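Local coordinates for protein phosphatidylinositol-specific phospholipase C1 (Streptomyces antibioticus, PDB 3H4X) that belongs to the calcium-dependent phosphatidylinositol-specific phospholipase C family and folds as an alpha/beta barrel of TIM type, at residues Phe104-Arg112 against Phe145-Leu153; Met111-His121 against Asp184-Glu192. All coordinates share one frame; numbering follows the deposited sequence.

Overall arrangement
Following the chain from the N terminus, helix 104-117 is the first of the elements involved and serves both contacts. Interaction 1 pairs its first turns with helix 142-153. The loop it closes contains barrel strand 124-130. Interaction 2 takes the C-terminal half of the same helix and the turn after it to the 184-192 segment, which enters strand 189-195. Its loop holds strand 124-130 and all of helix 142-153. The two loops cross, because the segments alternate along the chain. M111 and R112 belong to both contacts, and L153 and I149 of interaction 1 pack on F191 of interaction 2. Two outer helices are thus tied to each other and to one strand of the barrel wall.

Interaction 1 of 2, residues Phe104-Arg112 against Phe145-Leu153; sequences FAGCLSDMR and FDALIRQKL. With EOH (ethanol), chain K; EOH (ethanol), chain F.
L108 is a knob in a hole formed by L148, I149, K152 and L153. The two helices belong to the outer layer of an alpha/beta barrel, and they precede and follow strand 124-130. Their axes approach to 9.4 Å and cross at -31°, so they run roughly side by side. At the start of the L108 side chain, CB touches K152 CB at 3.7 Å. CG lies beside the backbone N (chi1 -68°), and from this fork the methyls part. L108 CD1 reaches L148 CG at 3.7 Å. The same methyl sits over the centre of the F104 ring, 3.8 Å above its plane. L108 CD2 goes to L153 CD1 at 3.9 Å, and both lie near F191 of strand 189-195. L153 CD1 also meets the methyl CE of M111.

At the N-terminal end of helix 104-117, F104 and F145 have nearly parallel rings, with planes 14° apart. The rings are displaced along their planes and barely overlap, their centroids 5.8 Å apart. F104 CD2 packs on L148 CD2, and I149 CD1 comes in at the edge of the F104 ring, near its plane, by CZ.

The solvent side is polar. K152 bends at chi2 and passes A105 with its CE. Its NZ bonds an ethanol oxygen; a bond to S109 OG is doubtful. R112 also bends at chi2, which brings its guanidinium back to the end of helix 142-153. R112 NH1 donates to K152 O at 2.9 Å, from well above the carbonyl plane, and to the O of a second ethanol at 2.9 Å.

Interaction 2 of 2, residues Met111-His121 against Asp184-Glu192; sequences MRAWHDAHPGH and DLAGKFLFE. With EOH (ethanol), chain F.
G187 N bonds H121 O at 2.7 Å, almost straight (170°) and in the carbonyl plane, where two type II turns meet, H118-H121 and L185-K188. A186 CA adds a CH contact to the same oxygen. G120 and G187, the third residues of the turns, both have positive phi, and their CA atoms are 4.4 Å apart.

H121 CG is placed between the backbone N and the carbonyl carbon (chi1 60°). This lays the imidazole over the backbone of G187, whose CA is 3.6 Å from the ring centroid. W114 CZ3 covers the opposite face at 3.4 Å above the plane. H121 NE2 and H115 ND1 share a hydrogen bond of 2.8 Å, and either may be the donor. It links the last turns of helix 104-117 to the loop that follows. H115 CE1 faces G187 O at the ring edge, 3.1 Å away.

Here an outer helix of the alpha/beta barrel packs on strand 189-195. F189 forms an aromatic cluster with H115 and H121, the rings inclined to one another. M111 CE lies over one face of the F189 ring, 3.6 Å from the centroid, as a CH-pi contact, with SD further above. H121 CE1 lies over the other face, offset toward the rim. W114 NE1 is hydrogen-bonded to D53 OD1. W114 CE3 and H115 CB come in at the edge of the F189 ring, H115 CB 3.7 Å from F189 CE2.

Interaction 1 of 2, residues Phe104-Arg112 against Phe145-Leu153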
loop_
_atom_site.group_PDB
_atom_site.type_symbol
_atom_site.label_atom_id
_atom_site.label_comp_id
_atom_site.label_asym_id
_atom_site.label_seq_id
_atom_site.Cartn_x
_atom_site.Cartn_y
_atom_site.Cartn_z
ATOM N N PHE A 104 -15.213 0.783 -2.690
ATOM C CA PHE A 104 -14.001 1.549 -2.406
ATOM C C PHE A 104 -14.343 2.945 -1.890
ATOM O O PHE A 104 -13.727 3.432 -0.938
ATOM C CB PHE A 104 -13.116 1.612 -3.652
ATOM C CG PHE A 104 -11.788 2.299 -3.442
ATOM C CD1 PHE A 104 -11.042 2.095 -2.288
ATOM C CD2 PHE A 104 -11.267 3.117 -4.430
ATOM C CE1 PHE A 104 -9.809 2.718 -2.117
ATOM C CE2 PHE A 104 -10.040 3.738 -4.264
ATOM C CZ PHE A 104 -9.314 3.536 -3.108
ATOM N N ALA A 105 -15.327 3.591 -2.510
ATOM C CA ALA A 105 -15.774 4.891 -2.023
ATOM C C ALA A 105 -16.218 4.806 -0.561
ATOM O O ALA A 105 -15.975 5.727 0.221
ATOM C CB ALA A 105 -16.889 5.447 -2.901
ATOM N N GLY A 106 -16.869 3.704 -0.195
ATOM C CA GLY A 106 -17.286 3.492 1.186
ATOM C C GLY A 106 -16.105 3.333 2.128
ATOM O O GLY A 106 -16.104 3.865 3.239
ATOM N N CYS A 107 -15.095 2.595 1.683
ATOM C CA CYS A 107 -13.871 2.449 2.453
ATOM C C CYS A 107 -13.218 3.808 2.698
ATOM O O CYS A 107 -12.820 4.135 3.818
ATOM C CB CYS A 107 -12.902 1.532 1.710
ATOM S SG CYS A 107 -11.335 1.299 2.545
ATOM N N LEU A 108 -13.101 4.598 1.638
ATOM C CA LEU A 108 -12.506 5.921 1.733
ATOM C C LEU A 108 -13.296 6.823 2.676
ATOM O O LEU A 108 -12.715 7.626 3.407
ATOM C CB LEU A 108 -12.393 6.551 0.345
ATOM C CG LEU A 108 -11.395 5.887 -0.605
ATOM C CD1 LEU A 108 -11.620 6.397 -2.021
ATOM C CD2 LEU A 108 -9.958 6.124 -0.152
ATOM N N SER A 109 -14.617 6.691 2.663
ATOM C CA SER A 109 -15.446 7.432 3.604
ATOM C C SER A 109 -15.129 7.033 5.045
ATOM O O SER A 109 -15.015 7.893 5.921
ATOM C CB SER A 109 -16.931 7.223 3.307
ATOM O OG SER A 109 -17.292 7.814 2.072
ATOM N N ASP A 110 -14.985 5.735 5.299
ATOM C CA ASP A 110 -14.624 5.276 6.639
ATOM C C ASP A 110 -13.286 5.880 7.051
ATOM O O ASP A 110 -13.115 6.331 8.189
ATOM C CB ASP A 110 -14.518 3.748 6.701
ATOM C CG ASP A 110 -15.866 3.053 6.653
ATOM O OD1 ASP A 110 -16.898 3.738 6.494
ATOM O OD2 ASP A 110 -15.884 1.808 6.773
ATOM N N MET A 111 -12.334 5.873 6.122
ATOM C CA MET A 111 -11.011 6.432 6.382
ATOM C C MET A 111 -11.080 7.914 6.738
ATOM O O MET A 111 -10.422 8.369 7.668
ATOM C CB MET A 111 -10.094 6.231 5.173
ATOM C CG MET A 111 -9.698 4.788 4.935
ATOM S SD MET A 111 -8.764 4.552 3.417
ATOM C CE MET A 111 -7.297 5.521 3.737
ATOM N N ARG A 112 -11.862 8.668 5.977
ATOM C CA ARG A 112 -12.016 10.097 6.238
ATOM C C ARG A 112 -12.656 10.347 7.602
ATOM O O ARG A 112 -12.196 11.197 8.369
ATOM C CB ARG A 112 -12.846 10.756 5.133
ATOM C CG ARG A 112 -13.135 12.235 5.354
ATOM C CD ARG A 112 -11.856 13.031 5.508
ATOM N NE ARG A 112 -12.105 14.462 5.682
ATOM C CZ ARG A 112 -12.220 15.333 4.684
ATOM N NH1 ARG A 112 -12.119 14.923 3.427
ATOM N NH2 ARG A 112 -12.442 16.618 4.940
ATOM N N PHE A 145 -9.325 7.173 -10.439
ATOM C CA PHE A 145 -8.845 6.692 -9.152
ATOM C C PHE A 145 -8.327 7.870 -8.318
ATOM O O PHE A 145 -8.747 8.068 -7.176
ATOM C CB PHE A 145 -7.752 5.656 -9.420
ATOM C CG PHE A 145 -7.110 5.085 -8.193
ATOM C CD1 PHE A 145 -7.664 3.992 -7.538
ATOM C CD2 PHE A 145 -5.921 5.608 -7.720
ATOM C CE1 PHE A 145 -7.049 3.450 -6.423
ATOM C CE2 PHE A 145 -5.303 5.070 -6.610
ATOM C CZ PHE A 145 -5.869 3.996 -5.959
ATOM N N ASP A 146 -7.434 8.670 -8.902
ATOM C CA ASP A 146 -6.914 9.853 -8.220
ATOM C C ASP A 146 -8.047 10.801 -7.815
ATOM O O ASP A 146 -8.064 11.335 -6.703
ATOM C CB ASP A 146 -5.953 10.631 -9.122
ATOM C CG ASP A 146 -4.592 9.981 -9.265
ATOM O OD1 ASP A 146 -4.227 9.094 -8.463
ATOM O OD2 ASP A 146 -3.872 10.401 -10.194
ATOM N N ALA A 147 -8.977 11.036 -8.736
ATOM C CA ALA A 147 -10.053 11.992 -8.496
ATOM C C ALA A 147 -10.914 11.590 -7.304
ATOM O O ALA A 147 -11.323 12.437 -6.508
ATOM C CB ALA A 147 -10.907 12.167 -9.743
ATOM N N LEU A 148 -11.191 10.297 -7.185
ATOM C CA LEU A 148 -11.992 9.785 -6.082
ATOM C C LEU A 148 -11.266 9.966 -4.756
ATOM O O LEU A 148 -11.859 10.395 -3.767
ATOM C CB LEU A 148 -12.327 8.311 -6.306
ATOM C CG LEU A 148 -13.064 7.621 -5.156
ATOM C CD1 LEU A 148 -14.393 8.300 -4.837
ATOM C CD2 LEU A 148 -13.277 6.158 -5.490
ATOM N N ILE A 149 -9.983 9.630 -4.728
ATOM C CA ILE A 149 -9.208 9.789 -3.507
ATOM C C ILE A 149 -9.100 11.263 -3.109
ATOM O O ILE A 149 -9.243 11.598 -1.932
ATOM C CB ILE A 149 -7.824 9.114 -3.624
ATOM C CG1 ILE A 149 -7.998 7.590 -3.641
ATOM C CG2 ILE A 149 -6.915 9.540 -2.480
ATOM C CD1 ILE A 149 -6.741 6.822 -3.936
ATOM N N ARG A 150 -8.880 12.144 -4.082
ATOM C CA ARG A 150 -8.852 13.582 -3.795
ATOM C C ARG A 150 -10.175 14.034 -3.189
ATOM O O ARG A 150 -10.197 14.790 -2.223
ATOM C CB ARG A 150 -8.565 14.412 -5.055
ATOM C CG ARG A 150 -7.137 14.323 -5.571
ATOM C CD ARG A 150 -6.777 15.477 -6.517
ATOM N NE ARG A 150 -7.761 15.667 -7.582
ATOM C CZ ARG A 150 -7.771 14.992 -8.729
ATOM N NH1 ARG A 150 -6.846 14.069 -8.978
ATOM N NH2 ARG A 150 -8.713 15.236 -9.631
ATOM N N GLN A 151 -11.279 13.572 -3.763
ATOM C CA GLN A 151 -12.605 13.961 -3.293
ATOM C C GLN A 151 -12.847 13.512 -1.855
ATOM O O GLN A 151 -13.375 14.266 -1.038
ATOM C CB GLN A 151 -13.680 13.385 -4.218
ATOM C CG GLN A 151 -15.096 13.846 -3.904
ATOM C CD GLN A 151 -15.853 12.888 -3.009
ATOM O OE1 GLN A 151 -15.774 11.670 -3.171
ATOM N NE2 GLN A 151 -16.616 13.438 -2.066
ATOM N N LYS A 152 -12.458 12.282 -1.543
ATOM C CA LYS A 152 -12.748 11.711 -0.232
ATOM C C LYS A 152 -11.789 12.160 0.865
ATOM O O LYS A 152 -12.202 12.372 2.006
ATOM C CB LYS A 152 -12.752 10.185 -0.306
ATOM C CG LYS A 152 -13.899 9.611 -1.117
ATOM C CD LYS A 152 -15.222 9.719 -0.382
ATOM C CE LYS A 152 -16.316 8.976 -1.133
ATOM N NZ LYS A 152 -17.599 8.982 -0.386
ATOM N N LEU A 153 -10.510 12.283 0.525
ATOM C CA LEU A 153 -9.465 12.468 1.536
ATOM C C LEU A 153 -8.708 13.788 1.438
ATOM O O LEU A 153 -8.107 14.236 2.414
ATOM C CB LEU A 153 -8.463 11.315 1.481
ATOM C CG LEU A 153 -9.006 9.959 1.921
ATOM C CD1 LEU A 153 -7.945 8.886 1.749
ATOM C CD2 LEU A 153 -9.474 10.030 3.367
HETATM C C1 EOH K . -19.207 6.508 -0.042
HETATM C C2 EOH K . -19.865 7.110 1.194
HETATM O O EOH K . -19.480 7.257 -1.205
HETATM C C1 EOH F . -12.172 16.305 0.631
HETATM C C2 EOH F . -11.846 16.772 -0.784
HETATM O O EOH F . -11.577 17.128 1.613
#

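Interaction 2 of 2, residues Met111-His121 against Asp184-Glu192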
loop_
_atom_site.group_PDB
_atom_site.type_symbol
_atom_site.label_atom_id
_atom_site.label_comp_id
_atom_site.label_asym_id
_atom_site.label_seq_id
_atom_site.Cartn_x
_atom_site.Cartn_y
_atom_site.Cartn_z
ATOM N N MET A 111 -12.334 5.873 6.122
ATOM C CA MET A 111 -11.011 6.432 6.382
ATOM C C MET A 111 -11.080 7.914 6.738
ATOM O O MET A 111 -10.422 8.369 7.668
ATOM C CB MET A 111 -10.094 6.231 5.173
ATOM C CG MET A 111 -9.698 4.788 4.935
ATOM S SD MET A 111 -8.764 4.552 3.417
ATOM C CE MET A 111 -7.297 5.521 3.737
ATOM N N ARG A 112 -11.862 8.668 5.977
ATOM C CA ARG A 112 -12.016 10.097 6.238
ATOM C C ARG A 112 -12.656 10.347 7.602
ATOM O O ARG A 112 -12.196 11.197 8.369
ATOM C CB ARG A 112 -12.846 10.756 5.133
ATOM C CG ARG A 112 -13.135 12.235 5.354
ATOM C CD ARG A 112 -11.856 13.031 5.508
ATOM N NE ARG A 112 -12.105 14.462 5.682
ATOM C CZ ARG A 112 -12.220 15.333 4.684
ATOM N NH1 ARG A 112 -12.119 14.923 3.427
ATOM N NH2 ARG A 112 -12.442 16.618 4.940
ATOM N N ALA A 113 -13.714 9.598 7.904
ATOM C CA ALA A 113 -14.409 9.739 9.177
ATOM C C ALA A 113 -13.459 9.452 10.336
ATOM O O ALA A 113 -13.392 10.203 11.312
ATOM C CB ALA A 113 -15.601 8.804 9.224
ATOM N N TRP A 114 -12.712 8.363 10.210
ATOM C CA TRP A 114 -11.769 7.958 11.238
ATOM C C TRP A 114 -10.648 8.989 11.373
ATOM O O TRP A 114 -10.252 9.358 12.480
ATOM C CB TRP A 114 -11.212 6.574 10.900
ATOM C CG TRP A 114 -10.208 6.073 11.868
ATOM C CD1 TRP A 114 -10.445 5.344 12.997
ATOM C CD2 TRP A 114 -8.793 6.254 11.796
ATOM N NE1 TRP A 114 -9.263 5.067 13.636
ATOM C CE2 TRP A 114 -8.232 5.614 12.919
ATOM C CE3 TRP A 114 -7.942 6.896 10.892
ATOM C CZ2 TRP A 114 -6.860 5.599 13.160
ATOM C CZ3 TRP A 114 -6.582 6.878 11.132
ATOM C CH2 TRP A 114 -6.055 6.233 12.254
ATOM N N HIS A 115 -10.145 9.457 10.235
ATOM C CA HIS A 115 -9.102 10.476 10.201
ATOM C C HIS A 115 -9.513 11.731 10.965
ATOM O O HIS A 115 -8.752 12.246 11.789
ATOM C CB HIS A 115 -8.767 10.816 8.745
ATOM C CG HIS A 115 -7.994 12.086 8.573
ATOM N ND1 HIS A 115 -6.622 12.147 8.688
ATOM C CD2 HIS A 115 -8.403 13.341 8.270
ATOM C CE1 HIS A 115 -6.221 13.389 8.478
ATOM N NE2 HIS A 115 -7.282 14.132 8.221
ATOM N N ASP A 116 -10.708 12.231 10.680
ATOM C CA ASP A 116 -11.184 13.442 11.341
ATOM C C ASP A 116 -11.310 13.251 12.856
ATOM O O ASP A 116 -11.167 14.207 13.620
ATOM C CB ASP A 116 -12.509 13.904 10.735
ATOM C CG ASP A 116 -12.350 14.451 9.324
ATOM O OD1 ASP A 116 -11.221 14.842 8.951
ATOM O OD2 ASP A 116 -13.357 14.494 8.590
ATOM N N ALA A 117 -11.554 12.018 13.284
ATOM C CA ALA A 117 -11.710 11.708 14.707
ATOM C C ALA A 117 -10.380 11.453 15.418
ATOM O O ALA A 117 -10.328 11.397 16.648
ATOM C CB ALA A 117 -12.634 10.512 14.884
ATOM N N HIS A 118 -9.310 11.293 14.645
ATOM C CA HIS A 118 -7.995 11.000 15.207
ATOM C C HIS A 118 -6.921 11.938 14.663
ATOM O O HIS A 118 -6.004 11.505 13.963
ATOM C CB HIS A 118 -7.606 9.543 14.937
ATOM C CG HIS A 118 -8.596 8.549 15.462
ATOM N ND1 HIS A 118 -8.466 7.945 16.694
ATOM C CD2 HIS A 118 -9.737 8.061 14.922
ATOM C CE1 HIS A 118 -9.481 7.122 16.886
ATOM N NE2 HIS A 118 -10.268 7.176 15.828
ATOM N N PRO A 119 -7.022 13.233 14.994
ATOM C CA PRO A 119 -6.007 14.170 14.532
ATOM C C PRO A 119 -4.617 13.708 14.951
ATOM O O PRO A 119 -4.426 13.261 16.080
ATOM C CB PRO A 119 -6.380 15.478 15.246
ATOM C CG PRO A 119 -7.298 15.081 16.357
ATOM C CD PRO A 119 -8.017 13.871 15.870
ATOM N N GLY A 120 -3.660 13.797 14.036
ATOM C CA GLY A 120 -2.285 13.434 14.341
ATOM C C GLY A 120 -2.034 11.940 14.409
ATOM O O GLY A 120 -1.032 11.504 14.975
ATOM N N HIS A 121 -2.931 11.152 13.817
ATOM C CA HIS A 121 -2.775 9.700 13.820
ATOM C C HIS A 121 -1.486 9.264 13.128
ATOM O O HIS A 121 -0.906 10.007 12.338
ATOM C CB HIS A 121 -3.988 8.999 13.187
ATOM C CG HIS A 121 -4.248 9.373 11.757
ATOM N ND1 HIS A 121 -3.513 8.867 10.703
ATOM C CD2 HIS A 121 -5.190 10.175 11.205
ATOM C CE1 HIS A 121 -3.985 9.354 9.568
ATOM N NE2 HIS A 121 -5.003 10.148 9.843
ATOM N N ASP A 184 6.411 14.058 11.007
ATOM C CA ASP A 184 5.867 14.991 10.031
ATOM C C ASP A 184 4.703 14.398 9.239
ATOM O O ASP A 184 3.862 15.134 8.722
ATOM C CB ASP A 184 6.965 15.466 9.077
ATOM C CG ASP A 184 7.849 16.532 9.696
ATOM O OD1 ASP A 184 7.318 17.597 10.070
ATOM O OD2 ASP A 184 9.071 16.306 9.813
ATOM N N LEU A 185 4.659 13.071 9.149
ATOM C CA LEU A 185 3.608 12.376 8.411
ATOM C C LEU A 185 2.394 12.029 9.276
ATOM O O LEU A 185 1.503 11.299 8.838
ATOM C CB LEU A 185 4.178 11.121 7.750
ATOM C CG LEU A 185 5.069 11.422 6.544
ATOM C CD1 LEU A 185 5.963 10.239 6.218
ATOM C CD2 LEU A 185 4.230 11.826 5.336
ATOM N N ALA A 186 2.353 12.560 10.495
ATOM C CA ALA A 186 1.186 12.385 11.349
ATOM C C ALA A 186 -0.056 12.879 10.618
ATOM O O ALA A 186 -0.030 13.916 9.960
ATOM C CB ALA A 186 1.368 13.138 12.662
ATOM N N GLY A 187 -1.142 12.122 10.722
ATOM C CA GLY A 187 -2.394 12.495 10.087
ATOM C C GLY A 187 -2.421 12.308 8.579
ATOM O O GLY A 187 -3.263 12.896 7.904
ATOM N N LYS A 188 -1.514 11.488 8.045
ATOM C CA LYS A 188 -1.467 11.241 6.603
ATOM C C LYS A 188 -1.783 9.802 6.226
ATOM O O LYS A 188 -1.488 8.858 6.964
ATOM C CB LYS A 188 -0.097 11.608 6.025
ATOM C CG LYS A 188 0.276 13.070 6.197
ATOM C CD LYS A 188 -0.597 13.986 5.355
ATOM C CE LYS A 188 -0.257 15.449 5.630
ATOM N NZ LYS A 188 -1.036 16.378 4.773
ATOM N N PHE A 189 -2.378 9.662 5.047
ATOM C CA PHE A 189 -2.509 8.381 4.379
ATOM C C PHE A 189 -1.617 8.384 3.156
ATOM O O PHE A 189 -1.473 9.405 2.475
ATOM C CB PHE A 189 -3.944 8.153 3.905
ATOM C CG PHE A 189 -4.940 8.013 5.016
ATOM C CD1 PHE A 189 -4.925 6.911 5.855
ATOM C CD2 PHE A 189 -5.914 8.976 5.208
ATOM C CE1 PHE A 189 -5.858 6.786 6.877
ATOM C CE2 PHE A 189 -6.846 8.853 6.223
ATOM C CZ PHE A 189 -6.816 7.758 7.057
ATOM N N LEU A 190 -1.038 7.227 2.869
ATOM C CA LEU A 190 -0.325 7.012 1.627
ATOM C C LEU A 190 -0.960 5.815 0.941
ATOM O O LEU A 190 -1.594 4.982 1.595
ATOM C CB LEU A 190 1.162 6.763 1.888
ATOM C CG LEU A 190 1.917 7.923 2.555
ATOM C CD1 LEU A 190 1.799 7.873 4.076
ATOM C CD2 LEU A 190 3.377 7.930 2.148
ATOM N N PHE A 191 -0.795 5.734 -0.374
ATOM C CA PHE A 191 -1.335 4.624 -1.141
ATOM C C PHE A 191 -0.239 3.969 -1.964
ATOM O O PHE A 191 0.585 4.657 -2.567
ATOM C CB PHE A 191 -2.448 5.104 -2.078
ATOM C CG PHE A 191 -3.704 5.504 -1.368
ATOM C CD1 PHE A 191 -4.745 4.605 -1.221
ATOM C CD2 PHE A 191 -3.846 6.775 -0.843
ATOM C CE1 PHE A 191 -5.899 4.959 -0.556
ATOM C CE2 PHE A 191 -5.001 7.136 -0.178
ATOM C CZ PHE A 191 -6.029 6.224 -0.037
ATOM N N GLU A 192 -0.247 2.640 -1.981
ATOM C CA GLU A 192 0.627 1.825 -2.823
ATOM C C GLU A 192 -0.258 1.023 -3.771
ATOM O O GLU A 192 -1.289 0.501 -3.353
ATOM C CB GLU A 192 1.435 0.851 -1.955
ATOM C CG GLU A 192 2.210 -0.199 -2.749
ATOM C CD GLU A 192 2.623 -1.418 -1.928
ATOM O OE1 GLU A 192 2.331 -1.487 -0.712
ATOM O OE2 GLU A 192 3.244 -2.327 -2.525
HETATM C C1 EOH F . -12.172 16.305 0.631
HETATM C C2 EOH F . -11.846 16.772 -0.784
HETATM O O EOH F . -11.577 17.128 1.613
#